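Side-chain contacts in magnesium-protoporphyrin O-methyltransferase (Synechocystis sp., PDB 4QDJ), which catalyses methyl transfer from S-adenosylmethionine to magnesium-protoporphyrin IX, giving its 13-monomethyl ester on the way to chlorophyll: residues D14-N17 / R23-R26; T19-W24 / S93-G98; R25-D30 / F35-I40. All blocks are in the same frame, centred on the assembly; numbering follows the deposited sequence. Where two conformers were deposited one is given.

Interaction 1 (D14-N17 / R23-R26); sequences DYFN and RWRR. With SAM (S-adenosylmethionine), chain B.
The hydroxyl of Y15 takes the indole hydrogen of W24: NE1 of W24 lies 3.3 Å from OH of Y15, and the N-H...O angle of 136° makes this a long and distinctly bent bond. The oxygen is tilted a little out of the indole plane, and the two rings meet rim to rim with their planes at 75°, neither lying over the face of the other. Y15 reaches across because its CG stands anti to the backbone N (chi1 170°), which brings the hydroxyl end of the ring close to W24. F16 supplies the apolar half of the contact. Its CE1 sits 3.5 Å from CD1 of W24, over one face of the indole, though the pair is oblique and forms no regular stack. Y15, F16 and W24 thus make a small aromatic cluster, and F16 links it to the cofactor. The C2'-C3' edge of the SAM ribose comes down on one face of F16, with C3' over the ring centre and C2' 3.6 Å from CD2 of F16, while CD2 of Y15 covers the opposite face near the rim. F16 is therefore sandwiched between sugar and phenol and forms part of the SAM pocket. The contact joins the last turn of helix 8-16 to the middle of helix 19-27 across the short connection between them; F16 also touches M96 of helix 94-108, and W24 continues on to Y28.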
loop_
_atom_site.group_PDB
_atom_site.type_symbol
_atom_site.label_atom_id
_atom_site.label_comp_id
_atom_site.label_asym_id
_atom_site.label_seq_id
_atom_site.Cartn_x
_atom_site.Cartn_y
_atom_site.Cartn_z
ATOM N N ASP A 14 -5.756 -15.601 2.630
ATOM C CA ASP A 14 -5.428 -16.966 2.229
ATOM C C ASP A 14 -4.770 -17.010 0.856
ATOM O O ASP A 14 -3.873 -17.819 0.615
ATOM C CB ASP A 14 -6.675 -17.853 2.238
ATOM C CG ASP A 14 -7.228 -18.068 3.633
ATOM O OD1 ASP A 14 -6.550 -17.693 4.613
ATOM O OD2 ASP A 14 -8.340 -18.623 3.746
ATOM N N TYR A 15 -5.221 -16.140 -0.041
ATOM C CA TYR A 15 -4.641 -16.048 -1.376
ATOM C C TYR A 15 -3.173 -15.633 -1.312
ATOM O O TYR A 15 -2.313 -16.265 -1.925
ATOM C CB TYR A 15 -5.439 -15.065 -2.238
ATOM C CG TYR A 15 -4.785 -14.726 -3.559
ATOM C CD1 TYR A 15 -4.790 -15.631 -4.615
ATOM C CD2 TYR A 15 -4.174 -13.494 -3.756
ATOM C CE1 TYR A 15 -4.192 -15.319 -5.827
ATOM C CE2 TYR A 15 -3.579 -13.174 -4.960
ATOM C CZ TYR A 15 -3.592 -14.087 -5.993
ATOM O OH TYR A 15 -2.995 -13.764 -7.192
ATOM N N PHE A 16 -2.888 -14.578 -0.559
ATOM C CA PHE A 16 -1.520 -14.080 -0.450
ATOM C C PHE A 16 -0.645 -14.929 0.473
ATOM O O PHE A 16 0.566 -14.727 0.545
ATOM C CB PHE A 16 -1.504 -12.608 -0.031
ATOM C CG PHE A 16 -1.856 -11.666 -1.145
ATOM C CD1 PHE A 16 -0.915 -11.331 -2.104
ATOM C CD2 PHE A 16 -3.127 -11.126 -1.242
ATOM C CE1 PHE A 16 -1.232 -10.468 -3.136
ATOM C CE2 PHE A 16 -3.452 -10.262 -2.271
ATOM C CZ PHE A 16 -2.503 -9.932 -3.220
ATOM N N ASN A 17 -1.259 -15.877 1.175
ATOM C CA ASN A 17 -0.501 -16.861 1.941
ATOM C C ASN A 17 -0.282 -18.145 1.146
ATOM O O ASN A 17 0.436 -19.044 1.584
ATOM C CB ASN A 17 -1.188 -17.178 3.270
ATOM C CG ASN A 17 -0.879 -16.154 4.344
ATOM O OD1 ASN A 17 0.108 -15.422 4.252
ATOM N ND2 ASN A 17 -1.715 -16.105 5.374
ATOM N N ARG A 23 3.058 -15.871 -6.864
ATOM C CA ARG A 23 2.885 -15.072 -8.068
ATOM C C ARG A 23 3.323 -13.625 -7.865
ATOM O O ARG A 23 4.006 -13.053 -8.713
ATOM C CB ARG A 23 1.435 -15.144 -8.554
ATOM C CG ARG A 23 0.996 -16.559 -8.909
ATOM C CD ARG A 23 -0.501 -16.648 -9.147
ATOM N NE ARG A 23 -0.973 -18.030 -9.143
ATOM C CZ ARG A 23 -1.163 -18.763 -10.235
ATOM N NH1 ARG A 23 -0.925 -18.248 -11.434
ATOM N NH2 ARG A 23 -1.596 -20.012 -10.130
ATOM N N TRP A 24 2.944 -13.039 -6.735
ATOM C CA TRP A 24 3.270 -11.639 -6.484
ATOM C C TRP A 24 4.711 -11.412 -6.024
ATOM O O TRP A 24 5.286 -10.359 -6.291
ATOM C CB TRP A 24 2.242 -10.986 -5.557
ATOM C CG TRP A 24 0.944 -10.767 -6.273
ATOM C CD1 TRP A 24 -0.157 -11.578 -6.249
ATOM C CD2 TRP A 24 0.629 -9.691 -7.163
ATOM N NE1 TRP A 24 -1.142 -11.060 -7.052
ATOM C CE2 TRP A 24 -0.685 -9.902 -7.625
ATOM C CE3 TRP A 24 1.328 -8.563 -7.606
ATOM C CZ2 TRP A 24 -1.315 -9.026 -8.508
ATOM C CZ3 TRP A 24 0.700 -7.695 -8.482
ATOM C CH2 TRP A 24 -0.608 -7.930 -8.922
ATOM N N ARG A 25 5.305 -12.394 -5.352
ATOM C CA ARG A 25 6.720 -12.306 -5.018
ATOM C C ARG A 25 7.531 -12.244 -6.307
ATOM O O ARG A 25 8.536 -11.539 -6.389
ATOM C CB ARG A 25 7.164 -13.493 -4.160
ATOM C CG ARG A 25 8.667 -13.576 -3.955
ATOM C CD ARG A 25 9.049 -14.726 -3.040
ATOM N NE ARG A 25 10.472 -15.036 -3.138
ATOM C CZ ARG A 25 11.100 -15.924 -2.377
ATOM N NH1 ARG A 25 10.432 -16.592 -1.445
ATOM N NH2 ARG A 25 12.398 -16.140 -2.544
ATOM N N ARG A 26 7.076 -12.976 -7.320
ATOM C CA ARG A 26 7.742 -12.979 -8.614
ATOM C C ARG A 26 7.532 -11.648 -9.337
ATOM O O ARG A 26 8.489 -11.041 -9.816
ATOM C CB ARG A 26 7.259 -14.160 -9.469
ATOM C CG ARG A 26 7.738 -14.148 -10.919
ATOM C CD ARG A 26 9.257 -14.080 -11.035
ATOM N NE ARG A 26 9.930 -15.239 -10.456
ATOM C CZ ARG A 26 10.425 -16.256 -11.157
ATOM N NH1 ARG A 26 10.324 -16.274 -12.479
ATOM N NH2 ARG A 26 11.025 -17.259 -10.532
HETATM N N SAM B . 1.122 -2.118 -1.042
HETATM C CA SAM B . 2.053 -3.110 -1.575
HETATM C C SAM B . 2.735 -2.589 -2.832
HETATM O O SAM B . 2.190 -1.743 -3.541
HETATM O OXT SAM B . 3.848 -3.002 -3.161
HETATM C CB SAM B . 1.378 -4.458 -1.837
HETATM C CG SAM B . 0.200 -4.468 -2.809
HETATM S SD SAM B . -0.436 -6.147 -3.089
HETATM C CE SAM B . -1.342 -5.943 -4.643
HETATM C "C5'" SAM B . -1.823 -6.172 -1.934
HETATM C "C4'" SAM B . -1.371 -6.499 -0.519
HETATM O "O4'" SAM B . -2.354 -6.040 0.384
HETATM C "C3'" SAM B . -1.201 -7.992 -0.276
HETATM O "O3'" SAM B . 0.084 -8.228 0.250
HETATM C "C2'" SAM B . -2.247 -8.327 0.770
HETATM O "O2'" SAM B . -1.795 -9.303 1.683
HETATM C "C1'" SAM B . -2.469 -6.977 1.429
HETATM N N9 SAM B . -3.776 -6.850 2.086
HETATM C C8 SAM B . -5.001 -7.188 1.579
HETATM N N7 SAM B . -5.937 -6.906 2.516
HETATM C C5 SAM B . -5.320 -6.393 3.604
HETATM C C6 SAM B . -5.795 -5.944 4.827
HETATM N N6 SAM B . -7.098 -5.980 5.095
HETATM N N1 SAM B . -4.903 -5.466 5.762
HETATM C C2 SAM B . -3.552 -5.429 5.483
HETATM N N3 SAM B . -3.085 -5.880 4.266
HETATM C C4 SAM B . -3.960 -6.350 3.344
#

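Interaction 2 (T19-W24 / S93-G98). With SAM (S-adenosylmethionine), chain B.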
loop_
_atom_site.group_PDB
_atom_site.type_symbol
_atom_site.label_atom_id
_atom_site.label_comp_id
_atom_site.label_asym_id
_atom_site.label_seq_id
_atom_site.Cartn_x
_atom_site.Cartn_y
_atom_site.Cartn_z
ATOM N N THR A 19 -0.977 -19.374 -3.294
ATOM C CA THR A 19 -0.475 -19.175 -4.648
ATOM C C THR A 19 -0.251 -17.698 -4.974
ATOM O O THR A 19 0.598 -17.370 -5.805
ATOM C CB THR A 19 -1.369 -19.849 -5.715
ATOM O OG1 THR A 19 -0.665 -19.904 -6.962
ATOM C CG2 THR A 19 -2.676 -19.090 -5.896
ATOM N N GLY A 20 -0.984 -16.813 -4.304
ATOM C CA GLY A 20 -0.818 -15.385 -4.503
ATOM C C GLY A 20 0.555 -14.914 -4.065
ATOM O O GLY A 20 1.132 -14.010 -4.669
ATOM N N PHE A 21 1.081 -15.527 -3.010
ATOM C CA PHE A 21 2.426 -15.201 -2.553
ATOM C C PHE A 21 3.442 -15.504 -3.643
ATOM O O PHE A 21 4.266 -14.661 -3.982
ATOM C CB PHE A 21 2.788 -15.977 -1.288
ATOM C CG PHE A 21 4.225 -15.823 -0.885
ATOM C CD1 PHE A 21 4.689 -14.618 -0.383
ATOM C CD2 PHE A 21 5.113 -16.877 -1.015
ATOM C CE1 PHE A 21 6.011 -14.468 -0.015
ATOM C CE2 PHE A 21 6.437 -16.734 -0.647
ATOM C CZ PHE A 21 6.887 -15.528 -0.146
ATOM N N ASP A 22 3.373 -16.709 -4.193
ATOM C CA ASP A 22 4.315 -17.134 -5.218
ATOM C C ASP A 22 4.266 -16.228 -6.445
ATOM O O ASP A 22 5.300 -15.844 -6.988
ATOM C CB ASP A 22 4.042 -18.585 -5.616
ATOM C CG ASP A 22 4.193 -19.544 -4.450
ATOM O OD1 ASP A 22 5.122 -19.350 -3.636
ATOM O OD2 ASP A 22 3.382 -20.487 -4.344
ATOM N N ARG A 23 3.058 -15.871 -6.864
ATOM C CA ARG A 23 2.885 -15.072 -8.068
ATOM C C ARG A 23 3.323 -13.625 -7.865
ATOM O O ARG A 23 4.006 -13.053 -8.713
ATOM C CB ARG A 23 1.435 -15.144 -8.554
ATOM C CG ARG A 23 0.996 -16.559 -8.909
ATOM C CD ARG A 23 -0.501 -16.648 -9.147
ATOM N NE ARG A 23 -0.973 -18.030 -9.143
ATOM C CZ ARG A 23 -1.163 -18.763 -10.235
ATOM N NH1 ARG A 23 -0.925 -18.248 -11.434
ATOM N NH2 ARG A 23 -1.596 -20.012 -10.130
ATOM N N TRP A 24 2.944 -13.039 -6.735
ATOM C CA TRP A 24 3.270 -11.639 -6.484
ATOM C C TRP A 24 4.711 -11.412 -6.024
ATOM O O TRP A 24 5.286 -10.359 -6.291
ATOM C CB TRP A 24 2.242 -10.986 -5.557
ATOM C CG TRP A 24 0.944 -10.767 -6.273
ATOM C CD1 TRP A 24 -0.157 -11.578 -6.249
ATOM C CD2 TRP A 24 0.629 -9.691 -7.163
ATOM N NE1 TRP A 24 -1.142 -11.060 -7.052
ATOM C CE2 TRP A 24 -0.685 -9.902 -7.625
ATOM C CE3 TRP A 24 1.328 -8.563 -7.606
ATOM C CZ2 TRP A 24 -1.315 -9.026 -8.508
ATOM C CZ3 TRP A 24 0.700 -7.695 -8.482
ATOM C CH2 TRP A 24 -0.608 -7.930 -8.922
ATOM N N SER A 93 -1.029 -10.723 5.346
ATOM C CA SER A 93 -0.405 -11.988 4.966
ATOM C C SER A 93 0.963 -12.180 5.613
ATOM O O SER A 93 1.890 -11.411 5.362
ATOM C CB SER A 93 -0.270 -12.068 3.445
ATOM O OG SER A 93 0.670 -13.058 3.068
ATOM N N GLU A 94 1.090 -13.216 6.435
ATOM C CA GLU A 94 2.359 -13.511 7.091
ATOM C C GLU A 94 3.454 -13.869 6.084
ATOM O O GLU A 94 4.627 -13.575 6.310
ATOM C CB GLU A 94 2.194 -14.618 8.138
ATOM C CG GLU A 94 1.655 -15.932 7.597
ATOM C CD GLU A 94 1.479 -16.978 8.680
ATOM O OE1 GLU A 94 1.710 -16.653 9.865
ATOM O OE2 GLU A 94 1.110 -18.124 8.350
ATOM N N LYS A 95 3.072 -14.488 4.970
ATOM C CA LYS A 95 4.048 -14.840 3.943
ATOM C C LYS A 95 4.641 -13.598 3.286
ATOM O O LYS A 95 5.856 -13.505 3.103
ATOM C CB LYS A 95 3.444 -15.772 2.888
ATOM C CG LYS A 95 3.102 -17.158 3.413
ATOM C CD LYS A 95 3.395 -18.238 2.382
ATOM C CE LYS A 95 4.891 -18.442 2.200
ATOM N NZ LYS A 95 5.187 -19.618 1.332
ATOM N N MET A 96 3.785 -12.642 2.939
ATOM C CA MET A 96 4.257 -11.398 2.344
ATOM C C MET A 96 5.151 -10.637 3.322
ATOM O O MET A 96 6.224 -10.162 2.946
ATOM C CB MET A 96 3.082 -10.528 1.882
ATOM C CG MET A 96 2.201 -11.184 0.814
ATOM S SD MET A 96 2.977 -11.314 -0.816
ATOM C CE MET A 96 2.721 -9.659 -1.456
ATOM N N VAL A 97 4.706 -10.544 4.576
ATOM C CA VAL A 97 5.472 -9.896 5.643
ATOM C C VAL A 97 6.850 -10.529 5.821
ATOM O O VAL A 97 7.856 -9.827 5.950
ATOM C CB VAL A 97 4.724 -9.969 6.999
ATOM C CG1 VAL A 97 5.652 -9.610 8.154
ATOM C CG2 VAL A 97 3.510 -9.065 6.989
ATOM N N GLY A 98 6.884 -11.857 5.828
ATOM C CA GLY A 98 8.128 -12.584 5.998
ATOM C C GLY A 98 9.115 -12.277 4.891
ATOM O O GLY A 98 10.310 -12.122 5.136
HETATM N N SAM B . 1.122 -2.118 -1.042
HETATM C CA SAM B . 2.053 -3.110 -1.575
HETATM C C SAM B . 2.735 -2.589 -2.832
HETATM O O SAM B . 2.190 -1.743 -3.541
HETATM O OXT SAM B . 3.848 -3.002 -3.161
HETATM C CB SAM B . 1.378 -4.458 -1.837
HETATM C CG SAM B . 0.200 -4.468 -2.809
HETATM S SD SAM B . -0.436 -6.147 -3.089
HETATM C CE SAM B . -1.342 -5.943 -4.643
HETATM C "C5'" SAM B . -1.823 -6.172 -1.934
HETATM C "C4'" SAM B . -1.371 -6.499 -0.519
HETATM O "O4'" SAM B . -2.354 -6.040 0.384
HETATM C "C3'" SAM B . -1.201 -7.992 -0.276
HETATM O "O3'" SAM B . 0.084 -8.228 0.250
HETATM C "C2'" SAM B . -2.247 -8.327 0.770
HETATM O "O2'" SAM B . -1.795 -9.303 1.683
HETATM C "C1'" SAM B . -2.469 -6.977 1.429
HETATM N N9 SAM B . -3.776 -6.850 2.086
HETATM C C8 SAM B . -5.001 -7.188 1.579
HETATM N N7 SAM B . -5.937 -6.906 2.516
HETATM C C5 SAM B . -5.320 -6.393 3.604
HETATM C C6 SAM B . -5.795 -5.944 4.827
HETATM N N6 SAM B . -7.098 -5.980 5.095
HETATM N N1 SAM B . -4.903 -5.466 5.762
HETATM C C2 SAM B . -3.552 -5.429 5.483
HETATM N N3 SAM B . -3.085 -5.880 4.266
HETATM C C4 SAM B . -3.960 -6.350 3.344
HETATM O O HOH W 1 6.149 -20.580 -1.545
#
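One face of the F21 ring is covered by K95, whose CE lies 3.9 Å from the ring centroid and 27° off the normal, a CH-pi contact displaced toward the rim. At the ring's edge comes the sulfur of M96, with SD 3.7 Å from CD1 of F21: a Met-aromatic contact made close to the ring plane. CE1 of F21 also comes within 3.3 Å of the backbone O of K95, so the ring presses against the helix backbone itself. F21 gets there with CG anti to its backbone N, crossing the lysine chain at about a right angle. Bends at chi2 and chi3 fold K95 over the ring, and its ammonium ends near a water that sits at the edge of F21, in the ring plane. That water donates to OD1 of D22 at 2.6 Å and accepts a weak bond from NZ of K95, a bridge between opposite charges whose own atoms do not touch. M96 is bent as well, and its methyl links protein and ligand, with CE 4.3 Å from CB of W24 and 3.5 Å from O3' of SAM. S93 is the N-cap of helix 94-108: its OG receives the N-H of M96 at 3.1 Å, nearly straight at 171°, and it also bonds to N17. The short helix segments run at 32° to each other, their axes 9.9 Å apart. S93 and M96 follow strand 86-91, whose terminal D91 is hydrogen-bonded to SAM, consistent with the acidic residue at the end of the second strand that binds the ribose hydroxyls in class I Rossmann-like methyltransferases.

Interaction 3 (R25-D30 / F35-I40). With SAM (S-adenosylmethionine), chain B.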
loop_
_atom_site.group_PDB
_atom_site.type_symbol
_atom_site.label_atom_id
_atom_site.label_comp_id
_atom_site.label_asym_id
_atom_site.label_seq_id
_atom_site.Cartn_x
_atom_site.Cartn_y
_atom_site.Cartn_z
ATOM N N ARG A 25 5.305 -12.394 -5.352
ATOM C CA ARG A 25 6.720 -12.306 -5.018
ATOM C C ARG A 25 7.531 -12.244 -6.307
ATOM O O ARG A 25 8.536 -11.539 -6.389
ATOM C CB ARG A 25 7.164 -13.493 -4.160
ATOM C CG ARG A 25 8.667 -13.576 -3.955
ATOM C CD ARG A 25 9.049 -14.726 -3.040
ATOM N NE ARG A 25 10.472 -15.036 -3.138
ATOM C CZ ARG A 25 11.100 -15.924 -2.377
ATOM N NH1 ARG A 25 10.432 -16.592 -1.445
ATOM N NH2 ARG A 25 12.398 -16.140 -2.544
ATOM N N ARG A 26 7.076 -12.976 -7.320
ATOM C CA ARG A 26 7.742 -12.979 -8.614
ATOM C C ARG A 26 7.532 -11.648 -9.337
ATOM O O ARG A 26 8.489 -11.041 -9.816
ATOM C CB ARG A 26 7.259 -14.160 -9.469
ATOM C CG ARG A 26 7.738 -14.148 -10.919
ATOM C CD ARG A 26 9.257 -14.080 -11.035
ATOM N NE ARG A 26 9.930 -15.239 -10.456
ATOM C CZ ARG A 26 10.425 -16.256 -11.157
ATOM N NH1 ARG A 26 10.324 -16.274 -12.479
ATOM N NH2 ARG A 26 11.025 -17.259 -10.532
ATOM N N ILE A 27 6.285 -11.191 -9.403
ATOM C CA ILE A 27 5.980 -9.922 -10.061
ATOM C C ILE A 27 6.743 -8.766 -9.416
ATOM O O ILE A 27 7.360 -7.954 -10.108
ATOM C CB ILE A 27 4.466 -9.619 -10.056
ATOM C CG1 ILE A 27 3.714 -10.637 -10.917
ATOM C CG2 ILE A 27 4.200 -8.204 -10.557
ATOM C CD1 ILE A 27 2.209 -10.460 -10.900
ATOM N N TYR A 28 6.715 -8.711 -8.088
ATOM C CA TYR A 28 7.376 -7.646 -7.339
ATOM C C TYR A 28 8.874 -7.878 -7.176
ATOM O O TYR A 28 9.576 -7.041 -6.606
ATOM C CB TYR A 28 6.752 -7.509 -5.951
ATOM C CG TYR A 28 5.352 -6.943 -5.929
ATOM C CD1 TYR A 28 4.857 -6.204 -6.997
ATOM C CD2 TYR A 28 4.528 -7.140 -4.830
ATOM C CE1 TYR A 28 3.575 -5.681 -6.967
ATOM C CE2 TYR A 28 3.249 -6.622 -4.792
ATOM C CZ TYR A 28 2.778 -5.894 -5.862
ATOM O OH TYR A 28 1.506 -5.378 -5.823
ATOM N N GLY A 29 9.361 -9.016 -7.659
ATOM C CA GLY A 29 10.760 -9.369 -7.503
ATOM C C GLY A 29 11.500 -9.392 -8.824
ATOM O O GLY A 29 11.279 -8.540 -9.684
ATOM N N ASP A 30 12.382 -10.371 -8.987
ATOM C CA ASP A 30 13.164 -10.517 -10.209
ATOM C C ASP A 30 12.857 -11.851 -10.882
ATOM O O ASP A 30 12.256 -12.738 -10.277
ATOM C CB ASP A 30 14.660 -10.438 -9.897
ATOM C CG ASP A 30 15.024 -9.211 -9.084
ATOM O OD1 ASP A 30 14.473 -8.125 -9.361
ATOM O OD2 ASP A 30 15.860 -9.334 -8.164
ATOM N N PHE A 35 4.335 -11.407 -20.471
ATOM C CA PHE A 35 4.289 -9.994 -20.845
ATOM C C PHE A 35 3.234 -9.199 -20.071
ATOM O O PHE A 35 3.372 -7.991 -19.890
ATOM C CB PHE A 35 4.146 -9.811 -22.364
ATOM C CG PHE A 35 2.761 -10.061 -22.888
ATOM C CD1 PHE A 35 2.342 -11.346 -23.196
ATOM C CD2 PHE A 35 1.889 -9.007 -23.102
ATOM C CE1 PHE A 35 1.070 -11.575 -23.691
ATOM C CE2 PHE A 35 0.616 -9.229 -23.595
ATOM C CZ PHE A 35 0.207 -10.514 -23.891
ATOM N N VAL A 36 2.196 -9.884 -19.601
ATOM C CA VAL A 36 1.179 -9.247 -18.770
ATOM C C VAL A 36 1.748 -8.932 -17.389
ATOM O O VAL A 36 1.600 -7.818 -16.879
ATOM C CB VAL A 36 -0.063 -10.146 -18.614
ATOM C CG1 VAL A 36 -1.072 -9.503 -17.671
ATOM C CG2 VAL A 36 -0.690 -10.428 -19.973
ATOM N N GLN A 37 2.400 -9.924 -16.793
ATOM C CA GLN A 37 3.027 -9.770 -15.485
ATOM C C GLN A 37 4.142 -8.730 -15.520
ATOM O O GLN A 37 4.338 -7.986 -14.559
ATOM C CB GLN A 37 3.577 -11.114 -14.999
ATOM C CG GLN A 37 2.504 -12.152 -14.706
ATOM C CD GLN A 37 3.055 -13.565 -14.643
ATOM O OE1 GLN A 37 4.202 -13.817 -15.015
ATOM N NE2 GLN A 37 2.233 -14.498 -14.174
ATOM N N LYS A 38 4.873 -8.683 -16.629
ATOM C CA LYS A 38 5.950 -7.713 -16.789
ATOM C C LYS A 38 5.387 -6.297 -16.821
ATOM O O LYS A 38 5.966 -5.373 -16.250
ATOM C CB LYS A 38 6.741 -7.997 -18.068
ATOM C CG LYS A 38 7.936 -7.079 -18.280
ATOM C CD LYS A 38 8.886 -7.120 -17.093
ATOM C CE LYS A 38 10.260 -6.585 -17.466
ATOM N NZ LYS A 38 10.186 -5.242 -18.102
ATOM N N ASP A 39 4.251 -6.138 -17.491
ATOM C CA ASP A 39 3.570 -4.851 -17.559
ATOM C C ASP A 39 3.129 -4.396 -16.167
ATOM O O ASP A 39 3.239 -3.217 -15.821
ATOM C CB ASP A 39 2.366 -4.948 -18.497
ATOM C CG ASP A 39 1.659 -3.624 -18.674
ATOM O OD1 ASP A 39 2.077 -2.841 -19.553
ATOM O OD2 ASP A 39 0.685 -3.368 -17.936
ATOM N N ILE A 40 2.638 -5.340 -15.372
ATOM C CA ILE A 40 2.228 -5.060 -13.999
ATOM C C ILE A 40 3.432 -4.697 -13.129
ATOM O O ILE A 40 3.373 -3.759 -12.330
ATOM C CB ILE A 40 1.481 -6.261 -13.387
ATOM C CG1 ILE A 40 0.178 -6.513 -14.148
ATOM C CG2 ILE A 40 1.202 -6.031 -11.908
ATOM C CD1 ILE A 40 -0.552 -7.765 -13.710
HETATM N N SAM B . 1.122 -2.118 -1.042
HETATM C CA SAM B . 2.053 -3.110 -1.575
HETATM C C SAM B . 2.735 -2.589 -2.832
HETATM O O SAM B . 2.190 -1.743 -3.541
HETATM O OXT SAM B . 3.848 -3.002 -3.161
HETATM C CB SAM B . 1.378 -4.458 -1.837
HETATM C CG SAM B . 0.200 -4.468 -2.809
HETATM S SD SAM B . -0.436 -6.147 -3.089
HETATM C CE SAM B . -1.342 -5.943 -4.643
HETATM C "C5'" SAM B . -1.823 -6.172 -1.934
HETATM C "C4'" SAM B . -1.371 -6.499 -0.519
HETATM O "O4'" SAM B . -2.354 -6.040 0.384
HETATM C "C3'" SAM B . -1.201 -7.992 -0.276
HETATM O "O3'" SAM B . 0.084 -8.228 0.250
HETATM C "C2'" SAM B . -2.247 -8.327 0.770
HETATM O "O2'" SAM B . -1.795 -9.303 1.683
HETATM C "C1'" SAM B . -2.469 -6.977 1.429
HETATM N N9 SAM B . -3.776 -6.850 2.086
HETATM C C8 SAM B . -5.001 -7.188 1.579
HETATM N N7 SAM B . -5.937 -6.906 2.516
HETATM C C5 SAM B . -5.320 -6.393 3.604
HETATM C C6 SAM B . -5.795 -5.944 4.827
HETATM N N6 SAM B . -7.098 -5.980 5.095
HETATM N N1 SAM B . -4.903 -5.466 5.762
HETATM C C2 SAM B . -3.552 -5.429 5.483
HETATM N N3 SAM B . -3.085 -5.880 4.266
HETATM C C4 SAM B . -3.960 -6.350 3.344
#
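I27 lays its branched side chain against the first turns of helix 35-58, overlapping Q37 and I40. Its CG2 methyl meets CG2 of I40 methyl to methyl at 3.9 Å, and the same carbon of I27 lies 4.0 Å from the backbone O of Q37. The other branch runs across the glutamine stem at about a right angle, CG1 of I27 being 4.1 Å from CB of Q37. I27 divides this work through its first torsion (chi1 -66°), which sets CG2 anti to the backbone N and CG1 beside it. No hydrogen bond links the two segments here; the fit is one of aliphatic surfaces in van der Waals contact, with the methylenes of Q37 doing the touching. The contact closes the loop between helix 19-27 and helix 35-58, in the N-terminal region that lies over the cofactor of a class I methyltransferase fold, and the guanidinium of R41, further along the second helix, donates to the carbonyl oxygens of R26 and I27. Right after I27 the helix ends; the CB of Y28 leaves its backbone on the side away from 35-40, and the ring reaches SAM, stacking on H44 further along helix 35-58. With a leucine here, the SAM methyl would probably lose its close oxygen neighbour and H44 its stacking partner. The hydroxyl of Y28 is 3.1 Å from the transferable methyl, CE of SAM, and one face of the ring is overlain by the ligand's carboxylate oxygen OXT, while H44 is itself hydrogen-bonded to SAM.

Helix 19-27 takes part in all three contacts. In interaction 1 it meets helix 8-16, in interaction 2 helix 94-108 and in interaction 3 helix 35-58, so the N-terminal helices and the Rossmann-like body are joined through it around SAM. Each contact is partly buried: F16, F21, M96 and I27 lie inside, R23 and K95 at the surface. Interaction 1 is aromatic with one bent hydrogen bond; interaction 2 adds sulfur, a lysine chain and, at its exposed rim, a water bridge; interaction 3 is aliphatic. W24 serves the first two and reaches the third through CZ3, 3.8 Å from CG2 of I40. The first two lie at the ribose; in the third only Y28, next to the contact, reaches the methyl.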